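Local structure of endoribonuclease ToxN (Pectobacterium atrosepticum, 2XDB) at residues A[9-14]-A[19-24]; A[84-89]-A[126-131]; A[133-138]-A[145-150]. The protein acts as the toxin of a type III toxin-antitoxin system, an endoribonuclease that cleaves AAA(U/G) sequences and is bound by repeats of ToxI RNA. All blocks are in the same frame, centred on the assembly; numbering follows the deposited sequence.

Contact 1: residues A[9-14]-A[19-24]. With nucleotides of chain B.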
loop_
_atom_site.group_PDB
_atom_site.type_symbol
_atom_site.label_atom_id
_atom_site.label_comp_id
_atom_site.label_asym_id
_atom_site.label_seq_id
_atom_site.Cartn_x
_atom_site.Cartn_y
_atom_site.Cartn_z
ATOM N N LYS A 9 -13.589 -9.701 0.260
ATOM C CA LYS A 9 -14.142 -10.319 -0.934
ATOM C C LYS A 9 -13.325 -9.895 -2.152
ATOM O O LYS A 9 -12.923 -10.731 -2.958
ATOM C CB LYS A 9 -15.623 -9.956 -1.091
ATOM C CG LYS A 9 -16.365 -9.856 0.242
ATOM C CD LYS A 9 -15.950 -8.582 1.011
ATOM C CE LYS A 9 -16.138 -8.702 2.529
ATOM N NZ LYS A 9 -15.828 -7.419 3.228
ATOM N N TYR A 10 -13.058 -8.594 -2.252
ATOM C CA TYR A 10 -12.238 -8.045 -3.323
ATOM C C TYR A 10 -10.803 -8.578 -3.290
ATOM O O TYR A 10 -10.267 -8.997 -4.313
ATOM C CB TYR A 10 -12.230 -6.516 -3.264
ATOM C CG TYR A 10 -11.573 -5.878 -4.462
ATOM C CD1 TYR A 10 -12.176 -5.918 -5.706
ATOM C CD2 TYR A 10 -10.349 -5.239 -4.351
ATOM C CE1 TYR A 10 -11.579 -5.338 -6.804
ATOM C CE2 TYR A 10 -9.748 -4.649 -5.444
ATOM C CZ TYR A 10 -10.360 -4.708 -6.665
ATOM O OH TYR A 10 -9.764 -4.129 -7.759
ATOM N N ILE A 11 -10.174 -8.562 -2.121
ATOM C CA ILE A 11 -8.833 -9.118 -2.003
ATOM C C ILE A 11 -8.821 -10.591 -2.431
ATOM O O ILE A 11 -7.935 -11.032 -3.171
ATOM C CB ILE A 11 -8.306 -9.028 -0.577
ATOM C CG1 ILE A 11 -8.047 -7.576 -0.186
ATOM C CG2 ILE A 11 -7.023 -9.823 -0.449
ATOM C CD1 ILE A 11 -6.859 -6.957 -0.867
ATOM N N GLU A 12 -9.804 -11.355 -1.967
ATOM C CA GLU A 12 -9.856 -12.766 -2.314
ATOM C C GLU A 12 -9.998 -12.916 -3.825
ATOM O O GLU A 12 -9.393 -13.794 -4.438
ATOM C CB GLU A 12 -10.990 -13.489 -1.579
ATOM C CG GLU A 12 -10.900 -13.439 -0.047
ATOM C CD GLU A 12 -9.581 -13.980 0.507
ATOM O OE1 GLU A 12 -9.095 -13.435 1.525
ATOM O OE2 GLU A 12 -9.032 -14.948 -0.069
ATOM N N TYR A 13 -10.789 -12.051 -4.438
ATOM C CA TYR A 13 -10.989 -12.156 -5.874
ATOM C C TYR A 13 -9.665 -11.911 -6.606
ATOM O O TYR A 13 -9.201 -12.769 -7.351
ATOM C CB TYR A 13 -12.114 -11.230 -6.332
ATOM C CG TYR A 13 -12.209 -11.043 -7.820
ATOM C CD1 TYR A 13 -12.618 -12.078 -8.642
ATOM C CD2 TYR A 13 -11.902 -9.816 -8.405
ATOM C CE1 TYR A 13 -12.715 -11.908 -10.008
ATOM C CE2 TYR A 13 -11.993 -9.635 -9.763
ATOM C CZ TYR A 13 -12.401 -10.688 -10.559
ATOM O OH TYR A 13 -12.494 -10.516 -11.915
ATOM N N LEU A 14 -9.028 -10.772 -6.360
ATOM C CA LEU A 14 -7.721 -10.528 -6.971
ATOM C C LEU A 14 -6.722 -11.661 -6.637
ATOM O O LEU A 14 -5.918 -12.063 -7.484
ATOM C CB LEU A 14 -7.153 -9.159 -6.567
ATOM C CG LEU A 14 -7.973 -7.895 -6.836
ATOM C CD1 LEU A 14 -7.248 -6.653 -6.296
ATOM C CD2 LEU A 14 -8.282 -7.726 -8.324
ATOM N N ASP A 19 -1.311 -14.377 -6.384
ATOM C CA ASP A 19 -1.287 -14.693 -4.964
ATOM C C ASP A 19 -0.401 -13.724 -4.192
ATOM O O ASP A 19 -0.408 -13.719 -2.966
ATOM C CB ASP A 19 -0.820 -16.131 -4.758
ATOM C CG ASP A 19 0.501 -16.406 -5.435
ATOM O OD1 ASP A 19 0.497 -16.943 -6.565
ATOM O OD2 ASP A 19 1.547 -16.069 -4.843
ATOM N N LYS A 20 0.354 -12.899 -4.909
ATOM C CA LYS A 20 1.173 -11.874 -4.269
ATOM C C LYS A 20 0.342 -10.717 -3.741
ATOM O O LYS A 20 0.829 -9.931 -2.937
ATOM C CB LYS A 20 2.252 -11.356 -5.213
ATOM C CG LYS A 20 3.446 -12.287 -5.310
ATOM C CD LYS A 20 4.314 -11.942 -6.493
ATOM C CE LYS A 20 5.217 -13.102 -6.851
ATOM N NZ LYS A 20 5.883 -12.887 -8.175
ATOM N N VAL A 21 -0.904 -10.609 -4.195
ATOM C CA VAL A 21 -1.821 -9.620 -3.645
ATOM C C VAL A 21 -1.779 -9.760 -2.131
ATOM O O VAL A 21 -1.781 -10.872 -1.616
ATOM C CB VAL A 21 -3.259 -9.887 -4.113
ATOM C CG1 VAL A 21 -4.260 -9.199 -3.198
ATOM C CG2 VAL A 21 -3.441 -9.472 -5.566
ATOM N N PRO A 22 -1.739 -8.639 -1.406
ATOM C CA PRO A 22 -1.542 -8.712 0.050
ATOM C C PRO A 22 -2.677 -9.368 0.835
ATOM O O PRO A 22 -3.844 -9.134 0.514
ATOM C CB PRO A 22 -1.409 -7.249 0.464
ATOM C CG PRO A 22 -1.898 -6.457 -0.690
ATOM C CD PRO A 22 -1.671 -7.262 -1.912
ATOM N N ASN A 23 -2.325 -10.166 1.848
ATOM C CA ASN A 23 -3.290 -10.681 2.818
ATOM C C ASN A 23 -4.052 -9.561 3.497
ATOM O O ASN A 23 -3.459 -8.598 3.950
ATOM C CB ASN A 23 -2.593 -11.502 3.899
ATOM C CG ASN A 23 -1.968 -12.749 3.356
ATOM O OD1 ASN A 23 -2.213 -13.121 2.208
ATOM N ND2 ASN A 23 -1.143 -13.404 4.167
ATOM N N SER A 24 -5.368 -9.699 3.593
ATOM C CA SER A 24 -6.190 -8.632 4.138
ATOM C C SER A 24 -6.599 -8.946 5.565
ATOM O O SER A 24 -6.712 -8.048 6.402
ATOM C CB SER A 24 -7.427 -8.410 3.263
ATOM O OG SER A 24 -8.175 -7.286 3.699
ATOM O "O5'" A B 1 3.068 -8.723 5.650
ATOM C "C5'" A B 1 3.330 -9.581 6.752
ATOM C "C4'" A B 1 3.725 -10.963 6.294
ATOM O "O4'" A B 1 2.548 -11.705 5.880
ATOM C "C3'" A B 1 4.657 -11.019 5.095
ATOM O "O3'" A B 1 6.009 -10.832 5.469
ATOM C "C2'" A B 1 4.369 -12.398 4.514
ATOM O "O2'" A B 1 5.058 -13.402 5.239
ATOM C "C1'" A B 1 2.882 -12.567 4.816
ATOM N N9 A B 1 2.013 -12.287 3.654
ATOM C C8 A B 1 1.034 -11.337 3.520
ATOM N N7 A B 1 0.430 -11.367 2.356
ATOM C C5 A B 1 1.045 -12.410 1.673
ATOM C C6 A B 1 0.869 -12.965 0.384
ATOM N N6 A B 1 -0.016 -12.543 -0.517
ATOM N N1 A B 1 1.656 -14.000 0.030
ATOM C C2 A B 1 2.555 -14.443 0.912
ATOM N N3 A B 1 2.818 -14.012 2.141
ATOM C C4 A B 1 2.019 -12.983 2.468
ATOM P P U B 2 7.018 -9.978 4.576
ATOM O OP1 U B 2 8.399 -10.103 5.077
ATOM O OP2 U B 2 6.394 -8.637 4.470
ATOM O "O5'" U B 2 6.934 -10.733 3.189
ATOM C "C5'" U B 2 7.471 -12.032 3.003
ATOM C "C4'" U B 2 7.180 -12.520 1.609
ATOM O "O4'" U B 2 5.754 -12.734 1.434
ATOM C "C3'" U B 2 7.550 -11.554 0.500
ATOM O "O3'" U B 2 8.921 -11.623 0.179
ATOM C "C2'" U B 2 6.652 -12.001 -0.635
ATOM O "O2'" U B 2 7.191 -13.173 -1.216
ATOM C "C1'" U B 2 5.381 -12.392 0.114
ATOM N N1 U B 2 4.349 -11.332 0.192
ATOM C C2 U B 2 3.486 -11.175 -0.865
ATOM O O2 U B 2 3.559 -11.855 -1.864
ATOM N N3 U B 2 2.547 -10.189 -0.722
ATOM C C4 U B 2 2.374 -9.360 0.365
ATOM O O4 U B 2 1.475 -8.517 0.365
ATOM C C5 U B 2 3.300 -9.590 1.424
ATOM C C6 U B 2 4.227 -10.543 1.305
#
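Part of the RNA-binding surface of this ToxN/AbiQ-family toxin is built where helix 8-17 meets the loop that follows it: Ile11 and Leu14 of the helix pack against Val21, Pro22 and Ser24 of the loop. Standing three residues apart on the helix, Ile11 and Leu14 project on neighbouring bearings, and the forked side chain of Val21 suits both. Its CG1, anti to the backbone N (chi1 160°), meets Ile11 CG2 at 3.9 Å, while its other branch, CG2, lies against Leu14 CB. The Ile11 and Val21 side chains run obliquely across one another, and Ile11 CG2 also lies against the carbonyl oxygen of Pro22. Further along the loop, Ser24, with only a short side chain, brings its CB to 3.6 Å from Ile11 CG1. No hydrogen bond links the two segments, so the join is purely one of packing, and Ile90 of strand 80-91 adds to it by touching Ile11, Leu14 and Pro22.

With Val21 turned to the helix, several backbone groups of residues 19-23 face the RNA of chain B. The Hoogsteen edge of A1 is read from both its polar atoms: N6 gives a nearly straight bond (172°) to Asp19 O at 2.7 Å and a weak, bent one to Val21 O, while N7 accepts from Asn23 N at 3.0 Å. A donor beside an acceptor on that edge is the mark of adenine. Lys15 NZ bonds to both Val21 O and Asn23 OD1, which probably steadies this part of the loop. Pro22, which carries no N-H and favours an extended backbone, lays its ring beside U2 O4. On the same base, U2 N3 donates to Lys20 O over 2.8 Å at 176°.

Contact 2: residues A[84-89]-A[126-131]. With nucleotides of chain B.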
loop_
_atom_site.group_PDB
_atom_site.type_symbol
_atom_site.label_atom_id
_atom_site.label_comp_id
_atom_site.label_asym_id
_atom_site.label_seq_id
_atom_site.Cartn_x
_atom_site.Cartn_y
_atom_site.Cartn_z
ATOM N N ILE A 84 5.880 1.269 3.252
ATOM C CA ILE A 84 4.835 1.085 2.259
ATOM C C ILE A 84 5.344 0.047 1.271
ATOM O O ILE A 84 6.394 0.233 0.661
ATOM C CB ILE A 84 4.568 2.379 1.500
ATOM C CG1 ILE A 84 4.158 3.498 2.448
ATOM C CG2 ILE A 84 3.493 2.171 0.462
ATOM C CD1 ILE A 84 3.960 4.840 1.734
ATOM N N ASN A 85 4.625 -1.059 1.120
ATOM C CA ASN A 85 5.089 -2.114 0.228
ATOM C C ASN A 85 4.595 -1.913 -1.205
ATOM O O ASN A 85 3.678 -2.594 -1.672
ATOM C CB ASN A 85 4.686 -3.476 0.760
ATOM C CG ASN A 85 5.858 -4.419 0.874
ATOM O OD1 ASN A 85 6.829 -4.320 0.125
ATOM N ND2 ASN A 85 5.775 -5.344 1.818
ATOM N N LEU A 86 5.208 -0.959 -1.895
ATOM C CA LEU A 86 4.803 -0.614 -3.243
ATOM C C LEU A 86 4.694 -1.815 -4.198
ATOM O O LEU A 86 3.830 -1.835 -5.072
ATOM C CB LEU A 86 5.755 0.438 -3.819
ATOM C CG LEU A 86 5.752 1.752 -3.053
ATOM C CD1 LEU A 86 6.829 2.656 -3.584
ATOM C CD2 LEU A 86 4.381 2.424 -3.130
ATOM N N LYS A 87 5.565 -2.807 -4.049
ATOM C CA LYS A 87 5.585 -3.903 -5.017
ATOM C C LYS A 87 4.350 -4.780 -4.945
ATOM O O LYS A 87 4.121 -5.608 -5.817
ATOM C CB LYS A 87 6.858 -4.746 -4.898
ATOM C CG LYS A 87 7.135 -5.344 -3.554
ATOM C CD LYS A 87 8.411 -6.176 -3.657
ATOM C CE LYS A 87 8.617 -7.099 -2.474
ATOM N NZ LYS A 87 8.748 -6.302 -1.222
ATOM N N PHE A 88 3.545 -4.589 -3.909
ATOM C CA PHE A 88 2.267 -5.285 -3.823
ATOM C C PHE A 88 1.079 -4.346 -3.825
ATOM O O PHE A 88 0.045 -4.680 -3.274
ATOM C CB PHE A 88 2.208 -6.154 -2.581
ATOM C CG PHE A 88 3.336 -7.110 -2.481
ATOM C CD1 PHE A 88 4.103 -7.181 -1.333
ATOM C CD2 PHE A 88 3.654 -7.926 -3.549
ATOM C CE1 PHE A 88 5.158 -8.062 -1.248
ATOM C CE2 PHE A 88 4.712 -8.814 -3.465
ATOM C CZ PHE A 88 5.466 -8.875 -2.316
ATOM N N MET A 89 1.224 -3.174 -4.429
ATOM C CA MET A 89 0.086 -2.286 -4.625
ATOM C C MET A 89 -0.894 -2.929 -5.606
ATOM O O MET A 89 -0.506 -3.792 -6.398
ATOM C CB MET A 89 0.547 -0.944 -5.169
ATOM C CG MET A 89 1.167 -1.032 -6.545
ATOM S SD MET A 89 1.737 0.580 -7.093
ATOM C CE MET A 89 2.335 0.161 -8.729
ATOM N N ASP A 126 5.027 13.136 -3.137
ATOM C CA ASP A 126 5.481 13.118 -4.525
ATOM C C ASP A 126 6.527 12.041 -4.781
ATOM O O ASP A 126 6.494 11.344 -5.801
ATOM C CB ASP A 126 5.995 14.491 -4.949
ATOM C CG ASP A 126 4.879 15.516 -5.066
ATOM O OD1 ASP A 126 3.710 15.113 -5.273
ATOM O OD2 ASP A 126 5.164 16.729 -4.948
ATOM N N LYS A 127 7.458 11.904 -3.851
ATOM C CA LYS A 127 8.437 10.842 -3.944
ATOM C C LYS A 127 7.717 9.503 -4.065
ATOM O O LYS A 127 8.057 8.674 -4.907
ATOM C CB LYS A 127 9.334 10.856 -2.720
ATOM C CG LYS A 127 10.468 9.887 -2.801
ATOM C CD LYS A 127 11.486 10.168 -1.711
ATOM C CE LYS A 127 11.947 11.610 -1.736
ATOM N NZ LYS A 127 13.057 11.797 -0.770
ATOM N N ILE A 128 6.695 9.313 -3.236
ATOM C CA ILE A 128 5.953 8.068 -3.229
ATOM C C ILE A 128 5.259 7.794 -4.557
ATOM O O ILE A 128 5.336 6.689 -5.083
ATOM C CB ILE A 128 4.931 8.027 -2.102
ATOM C CG1 ILE A 128 5.651 7.991 -0.751
ATOM C CG2 ILE A 128 4.036 6.806 -2.272
ATOM C CD1 ILE A 128 4.747 8.313 0.446
ATOM N N ALA A 129 4.594 8.805 -5.106
ATOM C CA ALA A 129 3.907 8.641 -6.381
ATOM C C ALA A 129 4.897 8.386 -7.512
ATOM O O ALA A 129 4.624 7.640 -8.442
ATOM C CB ALA A 129 3.042 9.863 -6.684
ATOM N N SER A 130 6.058 9.013 -7.427
ATOM C CA SER A 130 7.039 8.878 -8.483
ATOM C C SER A 130 7.654 7.488 -8.471
ATOM O O SER A 130 7.893 6.898 -9.516
ATOM C CB SER A 130 8.110 9.942 -8.344
ATOM O OG SER A 130 9.231 9.589 -9.131
ATOM N N LYS A 131 7.906 6.953 -7.282
ATOM C CA LYS A 131 8.391 5.584 -7.187
ATOM C C LYS A 131 7.351 4.605 -7.714
ATOM O O LYS A 131 7.701 3.630 -8.363
ATOM C CB LYS A 131 8.758 5.232 -5.755
ATOM C CG LYS A 131 10.048 5.852 -5.283
ATOM C CD LYS A 131 10.199 5.688 -3.791
ATOM C CE LYS A 131 11.502 6.273 -3.311
ATOM N NZ LYS A 131 12.585 5.312 -3.575
ATOM P P U B 2 7.018 -9.978 4.576
ATOM O OP1 U B 2 8.399 -10.103 5.077
ATOM O OP2 U B 2 6.394 -8.637 4.470
ATOM O "O5'" U B 2 6.934 -10.733 3.189
ATOM C "C5'" U B 2 7.471 -12.032 3.003
ATOM C "C4'" U B 2 7.180 -12.520 1.609
ATOM O "O4'" U B 2 5.754 -12.734 1.434
ATOM C "C3'" U B 2 7.550 -11.554 0.500
ATOM O "O3'" U B 2 8.921 -11.623 0.179
ATOM C "C2'" U B 2 6.652 -12.001 -0.635
ATOM O "O2'" U B 2 7.191 -13.173 -1.216
ATOM C "C1'" U B 2 5.381 -12.392 0.114
ATOM N N1 U B 2 4.349 -11.332 0.192
ATOM C C2 U B 2 3.486 -11.175 -0.865
ATOM O O2 U B 2 3.559 -11.855 -1.864
ATOM N N3 U B 2 2.547 -10.189 -0.722
ATOM C C4 U B 2 2.374 -9.360 0.365
ATOM O O4 U B 2 1.475 -8.517 0.365
ATOM C C5 U B 2 3.300 -9.590 1.424
ATOM C C6 U B 2 4.227 -10.543 1.305
ATOM P P U B 3 9.593 -10.504 -0.733
ATOM O OP1 U B 3 8.863 -9.242 -0.458
ATOM O OP2 U B 3 9.620 -11.038 -2.113
ATOM O "O5'" U B 3 11.033 -10.429 -0.077
ATOM C "C5'" U B 3 11.167 -9.717 1.144
ATOM C "C4'" U B 3 12.146 -10.382 2.074
ATOM O "O4'" U B 3 11.549 -11.554 2.682
ATOM C "C3'" U B 3 13.409 -10.908 1.428
ATOM O "O3'" U B 3 14.348 -9.878 1.200
ATOM C "C2'" U B 3 13.873 -11.951 2.434
ATOM O "O2'" U B 3 14.486 -11.322 3.547
ATOM C "C1'" U B 3 12.542 -12.531 2.906
ATOM N N1 U B 3 12.156 -13.762 2.195
ATOM C C2 U B 3 11.190 -14.546 2.794
ATOM O O2 U B 3 10.662 -14.259 3.856
ATOM N N3 U B 3 10.858 -15.679 2.102
ATOM C C4 U B 3 11.386 -16.098 0.902
ATOM O O4 U B 3 10.975 -17.149 0.412
ATOM C C5 U B 3 12.385 -15.232 0.346
ATOM C C6 U B 3 12.728 -14.119 0.998
#
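Ile84 and Ile128 meet end methyl to end methyl, CD1 to CD1 at 3.8 Å, their side chains crossing at about a right angle. Leu86 makes the second junction, laying its CD1 3.9 Å from Lys131 CB; its other methyl, CD2, only just reaches Ile128 CG2. These branched aliphatic residues suit a buried, bond-free seam. Lys131 belongs at its margin because its first carbons can pack while its amine leads away from Leu86, to be held by the carbonyl oxygens of Ser65 and Glu63. Phe69 of the adjoining strand touches Ile128 and Lys131 as well, and Ile84 also touches Ala49, Leu51 and Leu71.

The seam joins helix 125-140 to strand 80-91 of the toxin's six-stranded antiparallel sheet. The strand is interrupted here: Asn85 is the centre of an inverse gamma turn, and residues 86-87 form a short 3-10 segment. In this irregular stretch Leu86 points to the helix while Lys87 and Phe88 meet the RNA of chain B.

Phe88 offers one face to the uracil of U2, whose N3 lies 3.3 Å above the centre of the ring, an apt match for a flat, apolar side chain. Over the opposite face runs the aliphatic part of Lys87, with CG 4.0 Å from the ring plane. That chain then bends at its last torsion (chi4 -62°), taking NZ to Asn85 OD1 in a 3.1 Å hydrogen bond, the donor tilted 24° from the carbonyl plane. Asn85, a second-shell residue, probably helps in this way to place the amine. Lys87 NZ also lies 3.0 Å from U3 OP1, where its positive charge would favour the phosphate.

Contact 3: residues A[133-138]-A[145-150]. With nucleotides of chain B.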
loop_
_atom_site.group_PDB
_atom_site.type_symbol
_atom_site.label_atom_id
_atom_site.label_comp_id
_atom_site.label_asym_id
_atom_site.label_seq_id
_atom_site.Cartn_x
_atom_site.Cartn_y
_atom_site.Cartn_z
ATOM N N ASP A 133 5.042 5.070 -10.020
ATOM C CA ASP A 133 4.973 5.174 -11.463
ATOM C C ASP A 133 6.138 4.431 -12.103
ATOM O O ASP A 133 5.957 3.697 -13.076
ATOM C CB ASP A 133 4.978 6.643 -11.891
ATOM C CG ASP A 133 4.786 6.824 -13.399
ATOM O OD1 ASP A 133 3.945 6.115 -13.990
ATOM O OD2 ASP A 133 5.471 7.685 -13.998
ATOM N N THR A 134 7.337 4.610 -11.560
ATOM C CA THR A 134 8.504 4.009 -12.184
ATOM C C THR A 134 8.486 2.510 -11.940
ATOM O O THR A 134 8.935 1.727 -12.771
ATOM C CB THR A 134 9.821 4.614 -11.668
ATOM O OG1 THR A 134 9.795 6.035 -11.835
ATOM C CG2 THR A 134 11.002 4.056 -12.440
ATOM N N LEU A 135 7.942 2.113 -10.798
ATOM C CA LEU A 135 7.859 0.702 -10.457
ATOM C C LEU A 135 7.019 -0.023 -11.489
ATOM O O LEU A 135 7.438 -1.039 -12.054
ATOM C CB LEU A 135 7.271 0.521 -9.065
ATOM C CG LEU A 135 6.990 -0.911 -8.643
ATOM C CD1 LEU A 135 8.281 -1.699 -8.615
ATOM C CD2 LEU A 135 6.312 -0.929 -7.283
ATOM N N ARG A 136 5.840 0.518 -11.758
ATOM C CA ARG A 136 4.921 -0.119 -12.692
ATOM C C ARG A 136 5.503 -0.104 -14.103
ATOM O O ARG A 136 5.390 -1.083 -14.829
ATOM C CB ARG A 136 3.559 0.569 -12.636
ATOM C CG ARG A 136 2.548 0.140 -13.665
ATOM C CD ARG A 136 1.266 0.978 -13.498
ATOM N NE ARG A 136 0.225 0.580 -14.428
ATOM C CZ ARG A 136 0.077 1.085 -15.646
ATOM N NH1 ARG A 136 0.894 2.032 -16.076
ATOM N NH2 ARG A 136 -0.894 0.641 -16.437
ATOM N N ASN A 137 6.149 0.992 -14.487
ATOM C CA ASN A 137 6.767 1.054 -15.806
ATOM C C ASN A 137 7.791 -0.061 -15.996
ATOM O O ASN A 137 7.743 -0.800 -16.973
ATOM C CB ASN A 137 7.422 2.407 -16.036
ATOM C CG ASN A 137 6.417 3.490 -16.285
ATOM O OD1 ASN A 137 5.299 3.216 -16.723
ATOM N ND2 ASN A 137 6.802 4.740 -16.009
ATOM N N LEU A 138 8.708 -0.182 -15.044
ATOM C CA LEU A 138 9.691 -1.247 -15.079
ATOM C C LEU A 138 9.024 -2.612 -15.168
ATOM O O LEU A 138 9.489 -3.485 -15.905
ATOM C CB LEU A 138 10.612 -1.172 -13.867
ATOM C CG LEU A 138 11.483 0.097 -13.832
ATOM C CD1 LEU A 138 12.444 0.102 -12.666
ATOM C CD2 LEU A 138 12.255 0.219 -15.111
ATOM N N GLN A 145 10.879 -8.179 -11.269
ATOM C CA GLN A 145 10.029 -9.308 -10.904
ATOM C C GLN A 145 9.758 -9.357 -9.407
ATOM O O GLN A 145 10.314 -8.575 -8.648
ATOM C CB GLN A 145 10.636 -10.636 -11.374
ATOM C CG GLN A 145 12.124 -10.580 -11.679
ATOM C CD GLN A 145 12.398 -10.200 -13.122
ATOM O OE1 GLN A 145 11.543 -10.389 -13.992
ATOM N NE2 GLN A 145 13.590 -9.664 -13.386
ATOM N N GLY A 146 8.905 -10.285 -8.991
ATOM C CA GLY A 146 8.570 -10.418 -7.590
ATOM C C GLY A 146 7.592 -9.357 -7.139
ATOM O O GLY A 146 7.445 -9.107 -5.941
ATOM N N THR A 147 6.924 -8.723 -8.096
ATOM C CA THR A 147 5.844 -7.808 -7.764
ATOM C C THR A 147 4.501 -8.365 -8.223
ATOM O O THR A 147 4.452 -9.328 -8.983
ATOM C CB THR A 147 6.064 -6.438 -8.416
ATOM O OG1 THR A 147 5.553 -6.439 -9.759
ATOM C CG2 THR A 147 7.532 -6.104 -8.422
ATOM N N CYS A 148 3.411 -7.762 -7.761
ATOM C CA CYS A 148 2.101 -8.118 -8.289
ATOM C C CYS A 148 2.151 -7.931 -9.787
ATOM O O CYS A 148 2.771 -6.987 -10.285
ATOM C CB CYS A 148 0.986 -7.236 -7.717
ATOM S SG CYS A 148 0.536 -7.549 -5.998
ATOM N N ASN A 149 1.486 -8.828 -10.502
ATOM C CA ASN A 149 1.384 -8.729 -11.940
ATOM C C ASN A 149 0.395 -7.621 -12.304
ATOM O O ASN A 149 -0.797 -7.870 -12.507
ATOM C CB ASN A 149 0.946 -10.073 -12.514
ATOM C CG ASN A 149 0.926 -10.085 -14.020
ATOM O OD1 ASN A 149 0.969 -9.034 -14.683
ATOM N ND2 ASN A 149 0.848 -11.280 -14.582
ATOM N N PHE A 150 0.893 -6.392 -12.384
ATOM C CA PHE A 150 0.016 -5.242 -12.592
ATOM C C PHE A 150 -0.859 -5.323 -13.848
ATOM O O PHE A 150 -2.017 -4.923 -13.812
ATOM C CB PHE A 150 0.808 -3.946 -12.590
ATOM C CG PHE A 150 1.631 -3.736 -11.357
ATOM C CD1 PHE A 150 1.036 -3.735 -10.105
ATOM C CD2 PHE A 150 3.001 -3.506 -11.453
ATOM C CE1 PHE A 150 1.797 -3.534 -8.954
ATOM C CE2 PHE A 150 3.768 -3.305 -10.312
ATOM C CZ PHE A 150 3.161 -3.317 -9.057
ATOM P P U B 21 10.512 5.870 -16.361
ATOM O OP1 U B 21 10.477 6.378 -14.961
ATOM O OP2 U B 21 9.980 4.514 -16.650
ATOM O "O5'" U B 21 9.820 6.936 -17.318
ATOM C "C5'" U B 21 9.764 6.730 -18.725
ATOM C "C4'" U B 21 9.955 8.006 -19.517
ATOM O "O4'" U B 21 8.975 9.009 -19.122
ATOM C "C3'" U B 21 11.322 8.681 -19.405
ATOM O "O3'" U B 21 11.662 9.247 -20.673
ATOM C "C2'" U B 21 11.045 9.817 -18.425
ATOM O "O2'" U B 21 11.958 10.888 -18.500
ATOM C "C1'" U B 21 9.644 10.232 -18.867
ATOM N N1 U B 21 8.824 11.115 -17.983
ATOM C C2 U B 21 9.151 11.349 -16.653
ATOM O O2 U B 21 10.120 10.875 -16.084
ATOM N N3 U B 21 8.281 12.184 -15.986
ATOM C C4 U B 21 7.143 12.799 -16.479
ATOM O O4 U B 21 6.464 13.523 -15.746
ATOM C C5 U B 21 6.872 12.509 -17.852
ATOM C C6 U B 21 7.699 11.702 -18.528
#
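Leu135 and Arg136 receive Phe150 where helix 125-140 packs against the loop leading into helix 150-156 and that helix's first residue. Phe150 CG is anti to its own carbonyl carbon (chi1 -55°), and this swings the ring back to the earlier helix. There its CD2 lies 4.1 Å from Arg136 CA, and CZ comes to 4.3 Å from Leu135 CD2, both approaching the ring obliquely. Leu135 gets there because its CG is anti to the backbone N (chi1 174°), which carries the fork out to the loop; its other methyl, CD1, just touches Thr147 CG2. Arg136 contributes only CA and CB to this packing. The rest of its chain is extended and delivers NE to a salt bridge with Glu154, so one residue serves both an apolar contact and a salt bridge.

From the loop, Cys148 O sits 3.5 Å above the centre of the Phe150 ring. The same oxygen accepts a hydrogen bond of 2.9 Å from Thr147 OG1, the donor standing well above the carbonyl plane. Asn149, the N-cap, turns its OD1 to Leu152 N, a task to which its short amide is well fitted.

The helix also carries RNA contacts away from the loop. Thr134 OG1 lies 3.2 Å from OP1 of U21 of chain B, although Ser130 O competes for its single proton. One turn on, Asn137 ND2 gives U21 OP2 a weak hydrogen bond, 3.2 Å long and bent to 131°.

How the contacts relate
U2 of chain B is shared by contacts 1 and 2, whose centres are about 18 Å apart, and the protein parts also touch directly, Pro22 CD lying 3.4 Å from Phe88 O. Contacts 2 and 3 share helix 125-140, and their centres are about 10 Å apart; between them Lys87 O and Cys148 N, 3.0 Å apart, probably form a hydrogen bond, and Leu86 O lies 3.4 Å from Leu135 CD2. Contact 1 reaches contact 3 through Lys20, whose CD is 3.6 Å from Thr147 O, although their centres are about 17 Å apart. Contact 3 meets a distant nucleotide, U21, so the RNA touches the toxin at widely separated points.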